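Local coordinates for 4-amino-4-deoxy-L-arabinose transferase or related glycosyltransferases of PMT family (Cupriavidus metallidurans, PDB 5EZM), which probably transfers 4-amino-4-deoxy-L-arabinose from a polyprenyl-phosphate carrier to lipid A, as an integral membrane glycosyltransferase of the GT-C fold, at residues 40-45 and 444-448; 44-49 and 154-158; 144-150 and 294-299. All coordinates share one frame; numbering follows the deposited sequence.

Overall arrangement
The three contacts lie together in the helical membrane domain, away from the zinc site formed by Glu87, His268 and His270. Interactions 1 and 2 share Val44 and Trp45 of helix 31-47, with centres about 10 Å apart: Tyr447 meets Trp45 from helix 435-456, and His156 follows helix 149-155. Interaction 3 lies about 13 Å from interaction 1 and about 15 Å from interaction 2, centre to centre. It joins interaction 1 through packing of Tyr447 CD1 on Leu146 O at 3.6 Å, and Met446 also packs on Pro298. Each contact has a bound monoacylglycerol-like lipid (MPG) chain at its margin.

Interaction 1. Residues 40-45 and 444-448; sequences VALVVW and MGMYL. With MPG ([(Z)-octadec-9-enyl] (2R)-2,3-bis(oxidanyl)propanoate), chain V.
Tyr447 carries its ring CG opposite the backbone N (chi1 165°), and Trp45 uses the same kind of first torsion (chi1 -171°); together these send the phenol out across the gap between the two helices and swing the indole round to meet it. The two side chains cross at about a right angle. The phenol oxygen does most of the touching: Tyr447 OH lies 3.2 Å from Trp45 CA and 3.4 Å from Trp45 CE3, next to the backbone of that residue and the benzo part of its indole. It makes no hydrogen bond across the contact, for although Trp45 N is near, the angle is poor, and that amide already bonds to Ala41 O. The other rim of the phenol is taken by Val44, whose CG1 packs 3.7 Å from Tyr447 CE2 and 3.9 Å from Leu448 CD2, lying between tyrosine and leucine. Further toward the start of both segments, the bent chain of Met444 brings CE to 4.3 Å from Ala41 CB, a loose apolar touch that also reaches Val40. Replacing Tyr447 with an alanine would probably open a gap between Val44 and the indole and leave that side of Trp45 without its contact to helix 435-456. Trp45 itself is tied down by a hydrogen bond from its NE1 to Ala115 O in helix 112-133. An MPG chain runs beside Val40 and Val43, its C5 3.8 Å from Val40 CG1. With local axes 11.6 Å apart at closest approach and only 9° between their directions, these segments of two transmembrane helices run nearly parallel, joined by long side chains, packing that fits the multi-helix transmembrane domain of GT-C glycosyltransferases.

Interaction 2. Residues 44-49 and 154-158; sequences VWFVSL and AAHFN. With MPG ([(Z)-octadec-9-enyl] (2R)-2,3-bis(oxidanyl)propanoate), chain B.
Trp45, the first residue here to meet His156 closely, presents the face of its indole to the imidazole. His156 CE1 stands over the ring centre, 3.3 Å above its plane, and the two planes are turned 73° apart in an edge-to-face (T-shaped) pair with centroids 4.5 Å from each other. Beside it, Ala155 CB rests 3.5 Å from Trp45 CZ2, so the indole meets Ala155, which ends helix 149-155, and His156 just after it. The backbone of Trp45 takes part too: its carbonyl oxygen lies at the edge of the imidazole, near its plane, and accepts a weak and, at 2.5 Å from His156 NE2 to Trp45 O, doubtfully short hydrogen bond with an N-H...O angle of 130°. Phe46 turns away to the lipid, where its CD1 comes within 3.5 Å of C8 of the MPG chain; Trp45 CD1 lies over one face of the Phe46 ring. Val47 likewise belongs to the lipid-facing side, in a neighbouring MPG pocket. At Ser48 the chain returns to His156. With OG set between the backbone N and the carbonyl carbon (chi1 54°), the hydroxyl folds back toward Val44 O while lying 3.1 Å from His156 CD2. Leu49 then brings CD2 to 3.5 Å from His156 CD2, its side chain crossing the histidine at about a right angle, and Leu454 of helix 435-456 adds a further apolar neighbour. On its remaining polar side the imidazole has a hydrogen bond between ND1 and Ser152 O. The setting of this buried ring therefore rests on the packing and the ND1 bond; the NE2 contact adds little certainty. A neutral imidazole has one N-H, so donating to both carbonyls would probably need the protonated ring, which the geometry leaves open.

Interaction 3. Residues 144-150 and 294-299; sequences ALLAAPM and GGFLPW. With MPG ([(Z)-octadec-9-enyl] (2R)-2,3-bis(oxidanyl)propanoate), chain L.
The rings of Pro149 and Pro298 meet through their CD atoms, 3.5 Å apart, in the middle of an apolar patch where two broken membrane helices touch. Ala147 flanks them, its CB lying 4.0 Å from Pro298 CG and 3.7 Å from Trp299 CZ2. Nearby, Ala148 CB packs against Phe296 CD1 at 3.8 Å. Ala144 CB lies over one face of the Trp299 indole and Pro298 CG over the opposite one, both toward the rim. Toward the lipid, Gly295 lets the backbones come together, its CA 4.2 Å from Met150 CA; a beta carbon on it would run into Met150 CB. The methionine chain, bent at its last torsion (chi3 -82°), places CE 3.7 Å from C12 of the MPG tail, which also passes Gly294 and Leu297. Two hydrogen bonds mark the polar rim. Met150 N gives a nearly straight one to a lone pair of Gly295 O, 3.0 Å long and in the carbonyl plane. Trp299 NE1 reaches Ala144 O at 3.0 Å, arriving somewhat out of that carbonyl plane. Ala144 O also accepts from Ala148 N, so one carbonyl serves both its own helix and the indole. Likewise, Met150 N, in the first turn after the break at Ala148, finds in Gly295 O an acceptor from another helix end, so the interrupted backbones are partly satisfied by each other within an apolar setting.

Interaction 1. Residues 40-45 and 444-448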
# COMPACT_ATOMS: atom_id res chain seq x y z
N VAL A 40 12.13 12.07 15.72
CA VAL A 40 12.96 11.75 14.56
C VAL A 40 12.24 10.78 13.65
O VAL A 40 12.37 10.86 12.42
CB VAL A 40 14.32 11.19 15.02
CG1 VAL A 40 15.16 10.79 13.82
CG2 VAL A 40 15.05 12.22 15.87
N ALA A 41 11.43 9.88 14.21
CA ALA A 41 10.66 8.98 13.37
C ALA A 41 9.64 9.75 12.55
O ALA A 41 9.61 9.65 11.31
CB ALA A 41 9.98 7.91 14.24
N LEU A 42 8.82 10.57 13.21
CA LEU A 42 7.67 11.18 12.55
C LEU A 42 8.11 12.08 11.41
O LEU A 42 7.53 12.04 10.31
CB LEU A 42 6.82 11.95 13.56
CG LEU A 42 5.85 11.11 14.39
CD1 LEU A 42 5.13 11.98 15.43
CD2 LEU A 42 4.84 10.41 13.49
N VAL A 43 9.14 12.90 11.64
CA VAL A 43 9.62 13.79 10.59
C VAL A 43 10.13 12.97 9.40
O VAL A 43 9.90 13.33 8.24
CB VAL A 43 10.69 14.75 11.14
CG1 VAL A 43 11.83 13.98 11.78
CG2 VAL A 43 11.20 15.67 10.04
N VAL A 44 10.79 11.84 9.67
CA VAL A 44 11.20 10.99 8.55
C VAL A 44 9.98 10.34 7.93
O VAL A 44 9.93 10.13 6.71
CB VAL A 44 12.24 9.95 9.02
CG1 VAL A 44 12.50 8.91 7.93
CG2 VAL A 44 13.54 10.65 9.40
N TRP A 45 8.96 10.06 8.74
CA TRP A 45 7.77 9.38 8.25
C TRP A 45 7.05 10.20 7.18
O TRP A 45 6.61 9.66 6.16
CB TRP A 45 6.84 9.08 9.42
CG TRP A 45 5.67 8.21 9.08
CD1 TRP A 45 4.43 8.61 8.68
CD2 TRP A 45 5.63 6.78 9.14
NE1 TRP A 45 3.63 7.52 8.47
CE2 TRP A 45 4.34 6.38 8.75
CE3 TRP A 45 6.56 5.79 9.49
CZ2 TRP A 45 3.95 5.05 8.70
CZ3 TRP A 45 6.17 4.47 9.43
CH2 TRP A 45 4.88 4.11 9.04
N MET A 444 15.51 1.75 14.70
CA MET A 444 15.64 3.04 14.03
C MET A 444 16.60 2.95 12.86
O MET A 444 16.34 3.50 11.78
CB MET A 444 16.09 4.10 15.03
CG MET A 444 16.44 5.44 14.39
SD MET A 444 15.03 6.25 13.62
CE MET A 444 14.07 6.74 15.05
N GLY A 445 17.73 2.26 13.04
CA GLY A 445 18.66 2.07 11.95
C GLY A 445 18.05 1.32 10.79
O GLY A 445 18.24 1.69 9.62
N MET A 446 17.31 0.25 11.08
CA MET A 446 16.64 -0.51 10.03
C MET A 446 15.63 0.35 9.29
O MET A 446 15.59 0.36 8.06
CB MET A 446 15.95 -1.74 10.63
CG MET A 446 16.92 -2.82 11.07
SD MET A 446 17.84 -3.45 9.66
CE MET A 446 19.42 -3.75 10.42
N TYR A 447 14.81 1.10 10.04
CA TYR A 447 13.78 1.92 9.42
C TYR A 447 14.39 2.98 8.51
O TYR A 447 13.94 3.17 7.37
CB TYR A 447 12.91 2.57 10.49
CG TYR A 447 12.05 3.70 9.99
CD1 TYR A 447 11.01 3.46 9.10
CD2 TYR A 447 12.28 5.01 10.40
CE1 TYR A 447 10.22 4.49 8.64
CE2 TYR A 447 11.49 6.04 9.95
CZ TYR A 447 10.47 5.78 9.07
OH TYR A 447 9.68 6.81 8.61
N LEU A 448 15.42 3.67 8.99
CA LEU A 448 16.11 4.64 8.14
C LEU A 448 16.73 3.95 6.93
O LEU A 448 16.73 4.51 5.82
CB LEU A 448 17.17 5.39 8.94
CG LEU A 448 16.67 6.27 10.08
CD1 LEU A 448 17.84 6.97 10.78
CD2 LEU A 448 15.65 7.29 9.59
C2 MPG V . 14.80 15.90 12.84
C3 MPG V . 15.38 14.51 12.59
C4 MPG V . 15.84 14.31 11.16
C5 MPG V . 16.46 12.91 10.95
C6 MPG V . 17.31 12.82 9.67
C7 MPG V . 18.20 11.56 9.67
C1 MPG V . 14.35 16.09 14.29

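Interaction 2. Residues 44-49 and 154-158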
# COMPACT_ATOMS: atom_id res chain seq x y z
N VAL A 44 10.79 11.84 9.67
CA VAL A 44 11.20 10.99 8.55
C VAL A 44 9.98 10.34 7.93
O VAL A 44 9.93 10.13 6.71
CB VAL A 44 12.24 9.95 9.02
CG1 VAL A 44 12.50 8.91 7.93
CG2 VAL A 44 13.54 10.65 9.40
N TRP A 45 8.96 10.06 8.74
CA TRP A 45 7.77 9.38 8.25
C TRP A 45 7.05 10.20 7.18
O TRP A 45 6.61 9.66 6.16
CB TRP A 45 6.84 9.08 9.42
CG TRP A 45 5.67 8.21 9.08
CD1 TRP A 45 4.43 8.61 8.68
CD2 TRP A 45 5.63 6.78 9.14
NE1 TRP A 45 3.63 7.52 8.47
CE2 TRP A 45 4.34 6.38 8.75
CE3 TRP A 45 6.56 5.79 9.49
CZ2 TRP A 45 3.95 5.05 8.70
CZ3 TRP A 45 6.17 4.47 9.43
CH2 TRP A 45 4.88 4.11 9.04
N PHE A 46 6.94 11.51 7.39
CA PHE A 46 6.17 12.36 6.49
C PHE A 46 7.01 13.01 5.40
O PHE A 46 6.57 13.06 4.25
CB PHE A 46 5.42 13.44 7.29
CG PHE A 46 4.27 12.89 8.07
CD1 PHE A 46 3.04 12.67 7.47
CD2 PHE A 46 4.41 12.57 9.41
CE1 PHE A 46 1.98 12.15 8.18
CE2 PHE A 46 3.35 12.05 10.13
CZ PHE A 46 2.14 11.84 9.52
N VAL A 47 8.21 13.49 5.72
CA VAL A 47 9.08 14.08 4.71
C VAL A 47 9.33 13.09 3.57
O VAL A 47 9.19 13.42 2.39
CB VAL A 47 10.39 14.58 5.33
CG1 VAL A 47 11.41 14.91 4.25
CG2 VAL A 47 10.13 15.79 6.22
N SER A 48 9.67 11.85 3.93
CA SER A 48 9.92 10.82 2.92
C SER A 48 8.72 10.58 2.01
O SER A 48 8.88 10.00 0.93
CB SER A 48 10.33 9.51 3.60
OG SER A 48 9.38 9.12 4.57
N LEU A 49 7.52 11.01 2.42
CA LEU A 49 6.37 10.87 1.54
C LEU A 49 6.52 11.69 0.27
O LEU A 49 6.06 11.27 -0.80
CB LEU A 49 5.10 11.29 2.28
CG LEU A 49 4.56 10.37 3.38
CD1 LEU A 49 3.32 10.99 4.00
CD2 LEU A 49 4.26 9.00 2.82
N ALA A 154 5.28 -0.33 2.66
CA ALA A 154 3.87 -0.31 2.29
C ALA A 154 3.17 0.90 2.87
O ALA A 154 2.23 1.43 2.26
CB ALA A 154 3.19 -1.60 2.74
N ALA A 155 3.61 1.38 4.03
CA ALA A 155 3.04 2.58 4.63
C ALA A 155 3.39 3.84 3.85
O ALA A 155 2.70 4.85 4.00
CB ALA A 155 3.50 2.72 6.07
N HIS A 156 4.44 3.81 3.03
CA HIS A 156 4.84 4.96 2.23
C HIS A 156 4.61 4.75 0.74
O HIS A 156 5.15 5.51 -0.08
CB HIS A 156 6.30 5.31 2.50
CG HIS A 156 6.54 5.94 3.83
ND1 HIS A 156 6.28 5.30 5.01
CD2 HIS A 156 6.99 7.18 4.16
CE1 HIS A 156 6.57 6.10 6.02
NE2 HIS A 156 7.00 7.25 5.53
N PHE A 157 3.80 3.76 0.37
CA PHE A 157 3.55 3.44 -1.03
C PHE A 157 2.05 3.44 -1.26
O PHE A 157 1.33 2.63 -0.67
CB PHE A 157 4.16 2.08 -1.40
CG PHE A 157 4.13 1.78 -2.86
CD1 PHE A 157 5.11 2.29 -3.70
CD2 PHE A 157 3.13 0.99 -3.40
CE1 PHE A 157 5.09 2.02 -5.05
CE2 PHE A 157 3.11 0.71 -4.76
CZ PHE A 157 4.09 1.23 -5.58
N ASN A 158 1.58 4.35 -2.12
CA ASN A 158 0.15 4.59 -2.27
C ASN A 158 -0.57 3.40 -2.90
O ASN A 158 -0.69 3.31 -4.12
CB ASN A 158 -0.11 5.85 -3.09
CG ASN A 158 -1.57 6.22 -3.16
OD1 ASN A 158 -2.37 5.80 -2.32
ND2 ASN A 158 -1.94 7.00 -4.16
C2 MPG B . 8.19 17.43 2.20
C3 MPG B . 6.83 17.83 2.76
C4 MPG B . 6.26 16.79 3.71
C5 MPG B . 4.82 17.14 4.12
C6 MPG B . 4.35 16.42 5.40
C7 MPG B . 2.95 16.88 5.84
C8 MPG B . 2.45 16.15 7.11
C9 MPG B . 0.92 16.32 7.32
C10 MPG B . 0.37 15.38 8.43
C11 MPG B . -1.17 15.30 8.43
C12 MPG B . -1.73 14.51 9.66
C1 MPG B . 8.70 18.42 1.15

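Interaction 3. Residues 144-150 and 294-299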
# COMPACT_ATOMS: atom_id res chain seq x y z
N ALA A 144 9.07 -2.94 16.52
CA ALA A 144 8.96 -4.02 15.55
C ALA A 144 8.27 -3.55 14.28
O ALA A 144 8.80 -3.72 13.17
CB ALA A 144 8.20 -5.20 16.17
N LEU A 145 7.08 -2.95 14.42
CA LEU A 145 6.36 -2.48 13.24
C LEU A 145 7.12 -1.37 12.52
O LEU A 145 7.04 -1.27 11.29
CB LEU A 145 4.96 -2.03 13.63
CG LEU A 145 4.07 -3.14 14.18
CD1 LEU A 145 2.71 -2.59 14.57
CD2 LEU A 145 3.91 -4.25 13.15
N LEU A 146 7.85 -0.54 13.26
CA LEU A 146 8.62 0.53 12.63
C LEU A 146 9.72 -0.05 11.75
O LEU A 146 9.90 0.37 10.60
CB LEU A 146 9.20 1.46 13.69
CG LEU A 146 10.02 2.65 13.16
CD1 LEU A 146 9.14 3.61 12.38
CD2 LEU A 146 10.73 3.36 14.30
N ALA A 147 10.47 -1.02 12.27
CA ALA A 147 11.60 -1.59 11.53
C ALA A 147 11.17 -2.54 10.43
O ALA A 147 11.95 -2.78 9.50
CB ALA A 147 12.55 -2.31 12.48
N ALA A 148 9.97 -3.11 10.52
CA ALA A 148 9.50 -4.06 9.52
C ALA A 148 9.41 -3.38 8.16
O ALA A 148 8.61 -2.45 8.00
CB ALA A 148 8.15 -4.65 9.92
N PRO A 149 10.21 -3.80 7.17
CA PRO A 149 10.20 -3.09 5.88
C PRO A 149 8.87 -3.18 5.16
O PRO A 149 8.53 -2.25 4.42
CB PRO A 149 11.32 -3.79 5.10
CG PRO A 149 11.38 -5.14 5.69
CD PRO A 149 11.11 -4.96 7.16
N MET A 150 8.11 -4.26 5.33
CA MET A 150 6.81 -4.34 4.67
C MET A 150 5.85 -3.29 5.22
O MET A 150 5.11 -2.66 4.45
CB MET A 150 6.22 -5.74 4.82
CG MET A 150 4.83 -5.90 4.24
SD MET A 150 4.40 -7.62 3.91
CE MET A 150 5.19 -7.87 2.32
N GLY A 294 11.10 -11.47 3.84
CA GLY A 294 11.74 -10.20 3.53
C GLY A 294 11.04 -9.01 4.15
O GLY A 294 11.69 -8.04 4.54
N GLY A 295 9.72 -9.06 4.24
CA GLY A 295 8.95 -7.97 4.80
C GLY A 295 9.00 -7.87 6.31
O GLY A 295 8.57 -6.85 6.86
N PHE A 296 9.51 -8.90 6.97
CA PHE A 296 9.74 -8.89 8.41
C PHE A 296 11.21 -9.21 8.70
O PHE A 296 11.53 -9.84 9.71
CB PHE A 296 8.82 -9.89 9.10
CG PHE A 296 8.38 -9.47 10.47
CD1 PHE A 296 7.61 -8.33 10.65
CD2 PHE A 296 8.72 -10.21 11.59
CE1 PHE A 296 7.19 -7.94 11.91
CE2 PHE A 296 8.30 -9.83 12.85
CZ PHE A 296 7.54 -8.69 13.01
N LEU A 297 12.10 -8.75 7.82
CA LEU A 297 13.48 -9.24 7.82
C LEU A 297 14.24 -8.93 9.11
O LEU A 297 14.88 -9.85 9.65
CB LEU A 297 14.21 -8.69 6.59
CG LEU A 297 15.63 -9.20 6.35
CD1 LEU A 297 15.63 -10.71 6.17
CD2 LEU A 297 16.24 -8.52 5.15
N PRO A 298 14.24 -7.70 9.64
CA PRO A 298 15.02 -7.44 10.87
C PRO A 298 14.60 -8.29 12.06
O PRO A 298 15.33 -8.30 13.07
CB PRO A 298 14.78 -5.95 11.14
CG PRO A 298 13.58 -5.59 10.34
CD PRO A 298 13.64 -6.46 9.13
N TRP A 299 13.48 -9.01 11.99
CA TRP A 299 13.05 -9.90 13.06
C TRP A 299 13.03 -11.36 12.64
O TRP A 299 12.54 -12.21 13.40
CB TRP A 299 11.67 -9.47 13.57
CG TRP A 299 11.52 -7.99 13.74
CD1 TRP A 299 10.68 -7.16 13.05
CD2 TRP A 299 12.23 -7.14 14.66
NE1 TRP A 299 10.82 -5.87 13.48
CE2 TRP A 299 11.77 -5.83 14.46
CE3 TRP A 299 13.21 -7.38 15.63
CZ2 TRP A 299 12.25 -4.75 15.20
CZ3 TRP A 299 13.69 -6.30 16.36
CH2 TRP A 299 13.21 -5.00 16.14
C5 MPG L . 16.34 -7.74 1.58
C6 MPG L . 15.08 -7.45 0.74
C7 MPG L . 13.98 -6.72 1.53
C8 MPG L . 12.59 -6.90 0.87
C9 MPG L . 11.46 -6.08 1.54
C10 MPG L . 10.06 -6.46 1.00
C11 MPG L . 9.04 -5.32 1.17
C12 MPG L . 7.62 -5.72 0.63
C13 MPG L . 6.61 -4.55 0.71
C14 MPG L . 5.31 -4.83 -0.11
C15 MPG L . 4.43 -3.55 -0.27
C16 MPG L . 2.97 -3.88 -0.70